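PDB 5OJ5: photosystem II assembly protein Ycf48 from Thermosynechococcus elongatus, which probably acts early in photosystem II assembly and in replacement of photodamaged D1, whose C-terminal prepropeptide it binds. Local coordinates for residues Y44-T55 and K332-D341; L177-L188 and S207-W216. All coordinates share one frame; numbering follows the deposited sequence.

Contact 1. Residues Y44-T55 and K332-D341; sequences YNPWEAIQLPTT and KGILLRYVTD
E48 with R337 and I50 with L335 are hydrogen-bonded pairs of an antiparallel ladder, each closed by two backbone bonds, with A49-L336, a non-hydrogen-bonded pair, between them and W47-Y338 and Q51-I334, of the same kind, outside them. The short strand axes run at 148° to one another. V339 N to P46 O (2.7 Å) and L52 N to G333 O (2.8 Å) carry the backbone pairing beyond both ends of strand 47-51.

Among polar side chains, R337 bends at chi3 so that NE reaches E48 OE1 at 2.7 Å in a salt bridge, to which NH2 adds a weak bond. The acceptor lies in the guanidinium plane, yet is met from above the carboxylate plane. Q51 NE2 donates to K332 O at 3.1 Å and also to L52 O, each on a carbonyl lone pair, which fixes the amide's rotation. Y44 OH donates to V339 O at 2.8 Å.

Aromatic contacts gather where the start of 44-55 meets the end of 332-341. D341 CB sits over the Y44 face, its carboxylate nearly parallel to the ring (15°). Y338 turns its edge to the six-membered ring of W47, centroids 5.3 Å apart and planes at 82°, and its CE1 meets P46 CB at 3.4 Å. W47 also meets W284 of the neighbouring sheet edge-to-face.

An N-terminal strand added outermost to a blade built from the C-terminal strands is the "Velcro" closure of a beta-propeller, here seven-bladed.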
loop_
_atom_site.group_PDB
_atom_site.type_symbol
_atom_site.label_atom_id
_atom_site.label_comp_id
_atom_site.label_asym_id
_atom_site.label_seq_id
_atom_site.Cartn_x
_atom_site.Cartn_y
_atom_site.Cartn_z
ATOM N N TYR A 44 -23.957 5.956 -4.070
ATOM C CA TYR A 44 -23.355 5.713 -5.376
ATOM C C TYR A 44 -22.147 4.814 -5.174
ATOM O O TYR A 44 -21.370 5.026 -4.247
ATOM C CB TYR A 44 -22.878 7.017 -6.043
ATOM C CG TYR A 44 -22.014 6.813 -7.324
ATOM C CD1 TYR A 44 -22.543 6.287 -8.510
ATOM C CD2 TYR A 44 -20.651 7.097 -7.318
ATOM C CE1 TYR A 44 -21.749 6.105 -9.649
ATOM C CE2 TYR A 44 -19.853 6.912 -8.451
ATOM C CZ TYR A 44 -20.403 6.399 -9.590
ATOM O OH TYR A 44 -19.625 6.205 -10.719
ATOM N N ASN A 45 -22.012 3.808 -6.024
ATOM C CA ASN A 45 -20.850 2.942 -5.984
ATOM C C ASN A 45 -19.905 3.349 -7.110
ATOM O O ASN A 45 -20.208 3.074 -8.285
ATOM C CB ASN A 45 -21.260 1.499 -6.188
ATOM C CG ASN A 45 -20.023 0.636 -6.443
ATOM O OD1 ASN A 45 -18.952 0.870 -5.846
ATOM N ND2 ASN A 45 -20.114 -0.284 -7.381
ATOM N N PRO A 46 -18.745 3.947 -6.817
ATOM C CA PRO A 46 -17.819 4.368 -7.862
ATOM C C PRO A 46 -16.877 3.258 -8.295
ATOM O O PRO A 46 -16.062 3.457 -9.194
ATOM C CB PRO A 46 -17.029 5.488 -7.172
ATOM C CG PRO A 46 -16.988 5.072 -5.725
ATOM C CD PRO A 46 -18.307 4.396 -5.476
ATOM N N TRP A 47 -16.947 2.086 -7.712
ATOM C CA TRP A 47 -15.929 1.070 -7.938
ATOM C C TRP A 47 -16.406 0.042 -8.944
ATOM O O TRP A 47 -17.420 -0.625 -8.736
ATOM C CB TRP A 47 -15.562 0.410 -6.619
ATOM C CG TRP A 47 -14.915 1.349 -5.656
ATOM C CD1 TRP A 47 -15.490 1.937 -4.558
ATOM C CD2 TRP A 47 -13.577 1.840 -5.696
ATOM N NE1 TRP A 47 -14.603 2.746 -3.917
ATOM C CE2 TRP A 47 -13.415 2.712 -4.587
ATOM C CE3 TRP A 47 -12.480 1.602 -6.539
ATOM C CZ2 TRP A 47 -12.193 3.341 -4.307
ATOM C CZ3 TRP A 47 -11.272 2.220 -6.257
ATOM C CH2 TRP A 47 -11.140 3.080 -5.138
ATOM N N GLU A 48 -15.666 -0.109 -10.012
ATOM C CA GLU A 48 -15.958 -1.143 -10.999
ATOM C C GLU A 48 -14.990 -2.308 -10.834
ATOM O O GLU A 48 -13.781 -2.114 -10.769
ATOM C CB GLU A 48 -15.878 -0.550 -12.393
ATOM C CG GLU A 48 -14.565 -0.159 -12.970
ATOM C CD GLU A 48 -14.638 -0.037 -14.495
ATOM O OE1 GLU A 48 -13.565 -0.136 -15.139
ATOM O OE2 GLU A 48 -15.763 0.141 -15.057
ATOM N N ALA A 49 -15.495 -3.521 -10.786
ATOM C CA ALA A 49 -14.668 -4.702 -10.626
ATOM C C ALA A 49 -14.080 -5.109 -11.972
ATOM O O ALA A 49 -14.777 -5.146 -12.979
ATOM C CB ALA A 49 -15.456 -5.869 -10.040
ATOM N N ILE A 50 -12.794 -5.372 -11.985
ATOM C CA ILE A 50 -12.024 -5.840 -13.138
ATOM C C ILE A 50 -11.383 -7.156 -12.734
ATOM O O ILE A 50 -10.829 -7.297 -11.637
ATOM C CB ILE A 50 -10.936 -4.800 -13.518
ATOM C CG1 ILE A 50 -11.581 -3.508 -14.052
ATOM C CG2 ILE A 50 -9.950 -5.398 -14.556
ATOM C CD1 ILE A 50 -10.627 -2.366 -14.244
ATOM N N GLN A 51 -11.426 -8.118 -13.647
ATOM C CA GLN A 51 -10.623 -9.320 -13.504
ATOM C C GLN A 51 -9.380 -9.179 -14.371
ATOM O O GLN A 51 -9.479 -9.126 -15.599
ATOM C CB GLN A 51 -11.434 -10.550 -13.918
ATOM C CG GLN A 51 -10.585 -11.838 -13.885
ATOM C CD GLN A 51 -10.186 -12.216 -12.469
ATOM O OE1 GLN A 51 -11.035 -12.307 -11.563
ATOM N NE2 GLN A 51 -8.903 -12.483 -12.273
ATOM N N LEU A 52 -8.213 -9.114 -13.743
ATOM C CA LEU A 52 -6.979 -9.094 -14.500
ATOM C C LEU A 52 -6.755 -10.455 -15.151
ATOM O O LEU A 52 -7.284 -11.479 -14.701
ATOM C CB LEU A 52 -5.828 -8.819 -13.552
ATOM C CG LEU A 52 -5.857 -7.407 -12.939
ATOM C CD1 LEU A 52 -4.805 -7.333 -11.807
ATOM C CD2 LEU A 52 -5.593 -6.352 -13.979
ATOM N N PRO A 53 -5.891 -10.515 -16.169
ATOM C CA PRO A 53 -5.580 -11.798 -16.839
ATOM C C PRO A 53 -4.533 -12.593 -16.056
ATOM O O PRO A 53 -3.454 -12.931 -16.565
ATOM C CB PRO A 53 -5.089 -11.328 -18.211
ATOM C CG PRO A 53 -4.475 -10.011 -17.949
ATOM C CD PRO A 53 -5.372 -9.357 -16.927
ATOM N N THR A 54 -4.874 -12.898 -14.807
ATOM C CA THR A 54 -4.060 -13.666 -13.883
ATOM C C THR A 54 -4.951 -14.092 -12.733
ATOM O O THR A 54 -5.991 -13.479 -12.493
ATOM C CB THR A 54 -2.874 -12.864 -13.335
ATOM O OG1 THR A 54 -2.045 -13.762 -12.591
ATOM C CG2 THR A 54 -3.318 -11.714 -12.408
ATOM N N THR A 55 -4.511 -15.102 -11.977
ATOM C CA THR A 55 -5.086 -15.362 -10.662
ATOM C C THR A 55 -4.071 -15.126 -9.559
ATOM O O THR A 55 -4.365 -15.424 -8.392
ATOM C CB THR A 55 -5.688 -16.770 -10.546
ATOM O OG1 THR A 55 -4.633 -17.737 -10.639
ATOM C CG2 THR A 55 -6.723 -17.011 -11.627
ATOM N N LYS A 332 -6.606 -12.908 -6.141
ATOM C CA LYS A 332 -6.817 -13.711 -7.329
ATOM C C LYS A 332 -7.038 -12.867 -8.575
ATOM O O LYS A 332 -7.865 -13.186 -9.436
ATOM C CB LYS A 332 -7.943 -14.727 -7.137
ATOM C CG LYS A 332 -9.421 -14.319 -7.397
ATOM C CD LYS A 332 -10.476 -15.340 -6.970
ATOM C CE LYS A 332 -11.784 -14.648 -7.064
ATOM N NZ LYS A 332 -12.471 -15.485 -8.027
ATOM N N GLY A 333 -6.299 -11.778 -8.694
ATOM C CA GLY A 333 -6.392 -10.946 -9.875
ATOM C C GLY A 333 -7.540 -9.970 -9.919
ATOM O O GLY A 333 -7.733 -9.301 -10.944
ATOM N N ILE A 334 -8.302 -9.862 -8.852
ATOM C CA ILE A 334 -9.402 -8.913 -8.803
ATOM C C ILE A 334 -8.868 -7.528 -8.459
ATOM O O ILE A 334 -8.048 -7.358 -7.537
ATOM C CB ILE A 334 -10.430 -9.363 -7.763
ATOM C CG1 ILE A 334 -11.097 -10.677 -8.249
ATOM C CG2 ILE A 334 -11.457 -8.232 -7.482
ATOM C CD1 ILE A 334 -11.946 -11.347 -7.222
ATOM N N LEU A 335 -9.331 -6.543 -9.225
ATOM C CA LEU A 335 -9.075 -5.135 -9.030
ATOM C C LEU A 335 -10.421 -4.416 -8.932
ATOM O O LEU A 335 -11.314 -4.758 -9.672
ATOM C CB LEU A 335 -8.311 -4.774 -10.317
ATOM C CG LEU A 335 -7.648 -3.422 -10.339
ATOM C CD1 LEU A 335 -6.660 -3.273 -9.191
ATOM C CD2 LEU A 335 -6.924 -3.269 -11.682
ATOM N N LEU A 336 -10.539 -3.397 -8.099
ATOM C CA LEU A 336 -11.612 -2.425 -8.291
ATOM C C LEU A 336 -10.995 -1.148 -8.817
ATOM O O LEU A 336 -9.912 -0.742 -8.359
ATOM C CB LEU A 336 -12.342 -2.111 -6.991
ATOM C CG LEU A 336 -12.831 -3.305 -6.171
ATOM C CD1 LEU A 336 -13.526 -2.792 -4.886
ATOM C CD2 LEU A 336 -13.682 -4.206 -6.978
ATOM N N ARG A 337 -11.677 -0.488 -9.749
ATOM C CA ARG A 337 -11.220 0.758 -10.367
ATOM C C ARG A 337 -12.237 1.864 -10.079
ATOM O O ARG A 337 -13.443 1.672 -10.246
ATOM C CB ARG A 337 -11.062 0.593 -11.878
ATOM C CG ARG A 337 -10.553 1.857 -12.570
ATOM C CD ARG A 337 -10.292 1.579 -14.047
ATOM N NE ARG A 337 -11.534 1.612 -14.794
ATOM C CZ ARG A 337 -12.058 2.710 -15.345
ATOM N NH1 ARG A 337 -11.470 3.881 -15.239
ATOM N NH2 ARG A 337 -13.202 2.637 -15.979
ATOM N N TYR A 338 -11.737 3.017 -9.655
ATOM C CA TYR A 338 -12.597 4.161 -9.304
ATOM C C TYR A 338 -13.100 4.831 -10.576
ATOM O O TYR A 338 -12.304 5.178 -11.449
ATOM C CB TYR A 338 -11.798 5.169 -8.471
ATOM C CG TYR A 338 -12.668 6.268 -7.935
ATOM C CD1 TYR A 338 -13.305 6.122 -6.723
ATOM C CD2 TYR A 338 -12.878 7.443 -8.655
ATOM C CE1 TYR A 338 -14.152 7.106 -6.227
ATOM C CE2 TYR A 338 -13.724 8.441 -8.158
ATOM C CZ TYR A 338 -14.344 8.248 -6.947
ATOM O OH TYR A 338 -15.192 9.223 -6.464
ATOM N N VAL A 339 -14.409 5.036 -10.661
ATOM C CA VAL A 339 -15.060 5.678 -11.800
ATOM C C VAL A 339 -15.890 6.852 -11.264
ATOM O O VAL A 339 -16.890 6.650 -10.546
ATOM C CB VAL A 339 -15.950 4.689 -12.560
ATOM C CG1 VAL A 339 -16.640 5.408 -13.714
ATOM C CG2 VAL A 339 -15.119 3.506 -13.062
ATOM N N THR A 340 -15.472 8.070 -11.580
ATOM C CA THR A 340 -16.211 9.249 -11.129
ATOM C C THR A 340 -17.661 9.199 -11.602
ATOM O O THR A 340 -17.945 8.835 -12.746
ATOM C CB THR A 340 -15.544 10.486 -11.720
ATOM O OG1 THR A 340 -14.157 10.478 -11.366
ATOM C CG2 THR A 340 -16.194 11.770 -11.206
ATOM N N ASP A 341 -18.582 9.598 -10.721
ATOM C CA ASP A 341 -20.004 9.742 -11.062
ATOM C C ASP A 341 -20.186 10.890 -12.062
ATOM O O ASP A 341 -19.929 12.042 -11.722
ATOM C CB ASP A 341 -20.825 10.024 -9.785
ATOM C CG ASP A 341 -22.333 9.933 -10.000
ATOM O OD1 ASP A 341 -22.778 9.782 -11.159
ATOM O OD2 ASP A 341 -23.081 10.002 -8.994
#

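Contact 2. Residues L177-L188 and S207-W216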
loop_
_atom_site.group_PDB
_atom_site.type_symbol
_atom_site.label_atom_id
_atom_site.label_comp_id
_atom_site.label_asym_id
_atom_site.label_seq_id
_atom_site.Cartn_x
_atom_site.Cartn_y
_atom_site.Cartn_z
ATOM N N LEU A 177 20.825 4.451 5.935
ATOM C CA LEU A 177 20.245 5.438 6.827
ATOM C C LEU A 177 19.871 4.830 8.156
ATOM O O LEU A 177 20.069 5.475 9.189
ATOM C CB LEU A 177 19.009 6.086 6.208
ATOM C CG LEU A 177 19.231 6.701 4.839
ATOM C CD1 LEU A 177 17.926 7.297 4.372
ATOM C CD2 LEU A 177 20.338 7.682 4.833
ATOM N N VAL A 178 19.364 3.597 8.143
ATOM C CA VAL A 178 19.032 2.871 9.365
ATOM C C VAL A 178 19.509 1.445 9.169
ATOM O O VAL A 178 19.084 0.772 8.225
ATOM C CB VAL A 178 17.516 2.869 9.665
ATOM C CG1 VAL A 178 17.186 1.959 10.856
ATOM C CG2 VAL A 178 17.012 4.283 9.914
ATOM N N GLN A 179 20.373 0.969 10.080
ATOM C CA GLN A 179 20.832 -0.414 10.068
ATOM C C GLN A 179 20.355 -1.195 11.269
ATOM O O GLN A 179 20.601 -2.408 11.339
ATOM C CB GLN A 179 22.367 -0.459 10.068
ATOM C CG GLN A 179 22.926 0.122 8.811
ATOM C CD GLN A 179 24.411 -0.072 8.680
ATOM O OE1 GLN A 179 24.867 -1.156 8.362
ATOM N NE2 GLN A 179 25.169 0.994 8.889
ATOM N N GLU A 180 19.642 -0.568 12.202
ATOM C CA GLU A 180 19.168 -1.269 13.405
ATOM C C GLU A 180 17.826 -1.890 13.058
ATOM O O GLU A 180 16.799 -1.196 12.984
ATOM C CB GLU A 180 19.044 -0.274 14.560
ATOM C CG GLU A 180 20.323 0.351 14.963
ATOM C CD GLU A 180 20.352 1.824 14.672
ATOM O OE1 GLU A 180 20.777 2.579 15.585
ATOM O OE2 GLU A 180 19.980 2.201 13.515
ATOM N N ALA A 181 17.838 -3.184 12.774
ATOM C CA ALA A 181 16.629 -3.892 12.355
ATOM C C ALA A 181 15.624 -3.998 13.495
ATOM O O ALA A 181 16.003 -4.123 14.666
ATOM C CB ALA A 181 17.040 -5.290 11.885
ATOM N N ILE A 182 14.338 -4.054 13.132
ATOM C CA ILE A 182 13.205 -4.042 14.066
ATOM C C ILE A 182 12.269 -5.244 13.943
ATOM O O ILE A 182 11.092 -5.166 14.384
ATOM C CB ILE A 182 12.397 -2.742 13.956
ATOM C CG1 ILE A 182 11.811 -2.557 12.545
ATOM C CG2 ILE A 182 13.257 -1.574 14.371
ATOM C CD1 ILE A 182 10.760 -1.420 12.473
ATOM N N GLY A 183 12.729 -6.349 13.405
ATOM C CA GLY A 183 11.841 -7.495 13.220
ATOM C C GLY A 183 10.946 -7.290 12.022
ATOM O O GLY A 183 10.941 -6.227 11.375
ATOM N N VAL A 184 10.253 -8.351 11.637
ATOM C CA VAL A 184 9.485 -8.323 10.389
ATOM C C VAL A 184 8.249 -7.485 10.572
ATOM O O VAL A 184 7.365 -7.829 11.331
ATOM C CB VAL A 184 9.160 -9.753 9.923
ATOM C CG1 VAL A 184 8.395 -9.694 8.609
ATOM C CG2 VAL A 184 10.445 -10.601 9.716
ATOM N N MET A 185 8.148 -6.408 9.846
ATOM C CA MET A 185 7.033 -5.481 10.003
ATOM C C MET A 185 5.752 -6.095 9.471
ATOM O O MET A 185 5.721 -6.678 8.395
ATOM C CB MET A 185 7.369 -4.229 9.166
ATOM C CG MET A 185 8.644 -3.503 9.580
ATOM S SD MET A 185 9.131 -2.137 8.566
ATOM C CE MET A 185 9.335 -2.922 7.004
ATOM N N ARG A 186 4.662 -5.920 10.207
ATOM C CA ARG A 186 3.344 -6.346 9.774
ATOM C C ARG A 186 2.787 -5.449 8.661
ATOM O O ARG A 186 2.029 -5.904 7.800
ATOM C CB ARG A 186 2.396 -6.314 10.995
ATOM C CG ARG A 186 1.040 -6.894 10.749
ATOM C CD ARG A 186 0.237 -6.835 12.008
ATOM N NE ARG A 186 -0.932 -7.687 11.956
ATOM C CZ ARG A 186 -1.048 -8.920 12.459
ATOM N NH1 ARG A 186 -0.062 -9.570 13.095
ATOM N NH2 ARG A 186 -2.214 -9.540 12.307
ATOM N N ASN A 187 3.142 -4.174 8.666
ATOM C CA ASN A 187 2.674 -3.207 7.684
ATOM C C ASN A 187 3.618 -2.024 7.768
ATOM O O ASN A 187 4.260 -1.804 8.802
ATOM C CB ASN A 187 1.204 -2.797 7.912
ATOM C CG ASN A 187 0.235 -3.595 7.073
ATOM O OD1 ASN A 187 0.439 -3.752 5.871
ATOM N ND2 ASN A 187 -0.851 -4.063 7.675
ATOM N N LEU A 188 3.681 -1.264 6.672
ATOM C CA LEU A 188 4.583 -0.137 6.517
ATOM C C LEU A 188 3.905 0.881 5.623
ATOM O O LEU A 188 3.421 0.518 4.552
ATOM C CB LEU A 188 5.881 -0.632 5.854
ATOM C CG LEU A 188 6.918 0.413 5.489
ATOM C CD1 LEU A 188 7.481 1.121 6.705
ATOM C CD2 LEU A 188 8.045 -0.220 4.674
ATOM N N SER A 207 6.287 1.630 15.272
ATOM C CA SER A 207 7.517 2.402 15.237
ATOM C C SER A 207 7.405 3.469 14.152
ATOM O O SER A 207 6.736 3.271 13.136
ATOM C CB SER A 207 8.738 1.549 14.978
ATOM O OG SER A 207 8.835 0.536 15.987
ATOM N N THR A 208 8.085 4.593 14.360
ATOM C CA THR A 208 8.152 5.659 13.368
ATOM C C THR A 208 9.597 6.012 13.045
ATOM O O THR A 208 10.501 5.842 13.873
ATOM C CB THR A 208 7.391 6.916 13.825
ATOM O OG1 THR A 208 7.939 7.377 15.063
ATOM C CG2 THR A 208 5.895 6.662 14.004
ATOM N N TRP A 209 9.791 6.537 11.840
ATOM C CA TRP A 209 11.111 7.027 11.444
ATOM C C TRP A 209 10.928 8.241 10.572
ATOM O O TRP A 209 10.034 8.277 9.741
ATOM C CB TRP A 209 11.892 5.950 10.676
ATOM C CG TRP A 209 13.243 6.460 10.210
ATOM C CD1 TRP A 209 14.379 6.502 10.932
ATOM C CD2 TRP A 209 13.539 7.043 8.928
ATOM N NE1 TRP A 209 15.398 7.056 10.158
ATOM C CE2 TRP A 209 14.901 7.366 8.925
ATOM C CE3 TRP A 209 12.782 7.285 7.786
ATOM C CZ2 TRP A 209 15.528 7.949 7.810
ATOM C CZ3 TRP A 209 13.406 7.859 6.684
ATOM C CH2 TRP A 209 14.755 8.162 6.715
ATOM N N GLU A 210 11.813 9.219 10.726
ATOM C CA GLU A 210 11.871 10.328 9.786
ATOM C C GLU A 210 13.320 10.627 9.482
ATOM O O GLU A 210 14.204 10.341 10.288
ATOM C CB GLU A 210 11.194 11.597 10.290
ATOM C CG GLU A 210 11.740 12.135 11.519
ATOM C CD GLU A 210 11.011 13.417 11.873
ATOM O OE1 GLU A 210 11.101 14.417 11.117
ATOM O OE2 GLU A 210 10.309 13.400 12.891
ATOM N N PRO A 211 13.584 11.247 8.322
ATOM C CA PRO A 211 14.951 11.579 7.927
ATOM C C PRO A 211 15.655 12.310 9.043
ATOM O O PRO A 211 15.077 13.193 9.698
ATOM C CB PRO A 211 14.741 12.481 6.713
ATOM C CG PRO A 211 13.514 11.935 6.094
ATOM C CD PRO A 211 12.630 11.464 7.229
ATOM N N GLY A 212 16.914 11.949 9.245
ATOM C CA GLY A 212 17.699 12.479 10.306
ATOM C C GLY A 212 17.807 11.563 11.494
ATOM O O GLY A 212 18.795 11.617 12.221
ATOM N N GLN A 213 16.799 10.719 11.712
ATOM C CA GLN A 213 16.845 9.776 12.816
ATOM C C GLN A 213 17.779 8.628 12.441
ATOM O O GLN A 213 17.805 8.181 11.289
ATOM C CB GLN A 213 15.448 9.194 13.029
ATOM C CG GLN A 213 14.592 9.694 14.152
ATOM C CD GLN A 213 13.184 9.015 14.064
ATOM O OE1 GLN A 213 12.305 9.572 13.467
ATOM N NE2 GLN A 213 12.997 7.785 14.636
ATOM N N THR A 214 18.514 8.109 13.411
ATOM C CA THR A 214 19.375 6.982 13.086
ATOM C C THR A 214 18.768 5.622 13.391
ATOM O O THR A 214 19.388 4.610 13.073
ATOM C CB THR A 214 20.738 7.096 13.761
ATOM O OG1 THR A 214 20.564 7.045 15.180
ATOM C CG2 THR A 214 21.415 8.375 13.366
ATOM N N ALA A 215 17.579 5.579 13.980
ATOM C CA ALA A 215 16.912 4.337 14.315
ATOM C C ALA A 215 15.424 4.632 14.339
ATOM O O ALA A 215 15.014 5.782 14.499
ATOM C CB ALA A 215 17.353 3.828 15.698
ATOM N N TRP A 216 14.630 3.587 14.222
ATOM C CA TRP A 216 13.186 3.719 14.434
ATOM C C TRP A 216 12.907 4.061 15.897
ATOM O O TRP A 216 13.624 3.634 16.806
ATOM C CB TRP A 216 12.513 2.371 14.126
ATOM C CG TRP A 216 12.527 2.006 12.657
ATOM C CD1 TRP A 216 13.517 1.352 12.005
ATOM C CD2 TRP A 216 11.513 2.256 11.707
ATOM N NE1 TRP A 216 13.177 1.164 10.687
ATOM C CE2 TRP A 216 11.946 1.716 10.483
ATOM C CE3 TRP A 216 10.255 2.850 11.768
ATOM C CZ2 TRP A 216 11.149 1.747 9.339
ATOM C CZ3 TRP A 216 9.475 2.903 10.596
ATOM C CH2 TRP A 216 9.924 2.345 9.420
HETATM O O HOH W 1 19.683 8.145 9.438
HETATM O O HOH W 2 21.949 5.153 11.544
HETATM O O HOH W 3 15.816 0.964 14.465
#
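I182 reaches W216 through a chi1 of 61°, which sets CG1 between the backbone N and the carbonyl carbon; the chain then extends to place CD1 3.7 Å from the centroid of the five-membered ring, only 4° off its normal. W209 CB lies over the opposite face, so the indole is sandwiched. V178, with CG1 anti to the backbone N (chi1 173°), divides its methyls between two tryptophans: CG1 meets W216 CD1 obliquely at 3.9 Å, and CG2 presses on W209 NE1 at 3.2 Å.

The six-membered ring of W216 is met by L188 CD1, near the plane at its edge, and by M185 SD in an oblique Met-aromatic contact 5.1 Å from the centroid. L177 CD1 extends the apolar packing to W209 CH2.

Both indole nitrogens have polar partners: W209 NE1 donates to the carbonyl O of Q213, the last residue of the type II turn E210-Q213, at 2.9 Å, and W216 NE1 to G162 O in the preceding blade.

No clear direct hydrogen bond joins 177-188 to 207-216; three waters do. Two of them donate to L177 O, one reaching on to Q213 O and the other to T214 O, while the third accepts from W216 N and donates to E180 O at 2.8 Å. E180 OE2 lies 2.5 Å from T214 O.

The chemistry thus pairs an apolar cluster around W209 and W216 with water-bridged backbone groups beside it, and so short an oxygen-oxygen approach is consistent with E180 being protonated in this crystal.

Overall arrangement
Contacts 1 and 2 lie on opposite sides of the propeller, their centres 16 and 17 Å from the centre of the chain, 34 Å from each other, and about 16 Å apart at the nearest atoms, without touching. Both belong to the ring of blades, but they solve different problems. Contact 1 joins residues 277 apart at their closest ends and closes the ring within one four-stranded sheet; contact 2 joins segments only 19 residues apart at their closest ends and packs the blade-to-blade connection after strand 175-178 against the end of strand 205-209 and the loop that follows it. Residues 207-216 also fall wholly inside the Arg-rich patch of 202-226, so contact 2 places part of that patch against the preceding blade, remote from the closure.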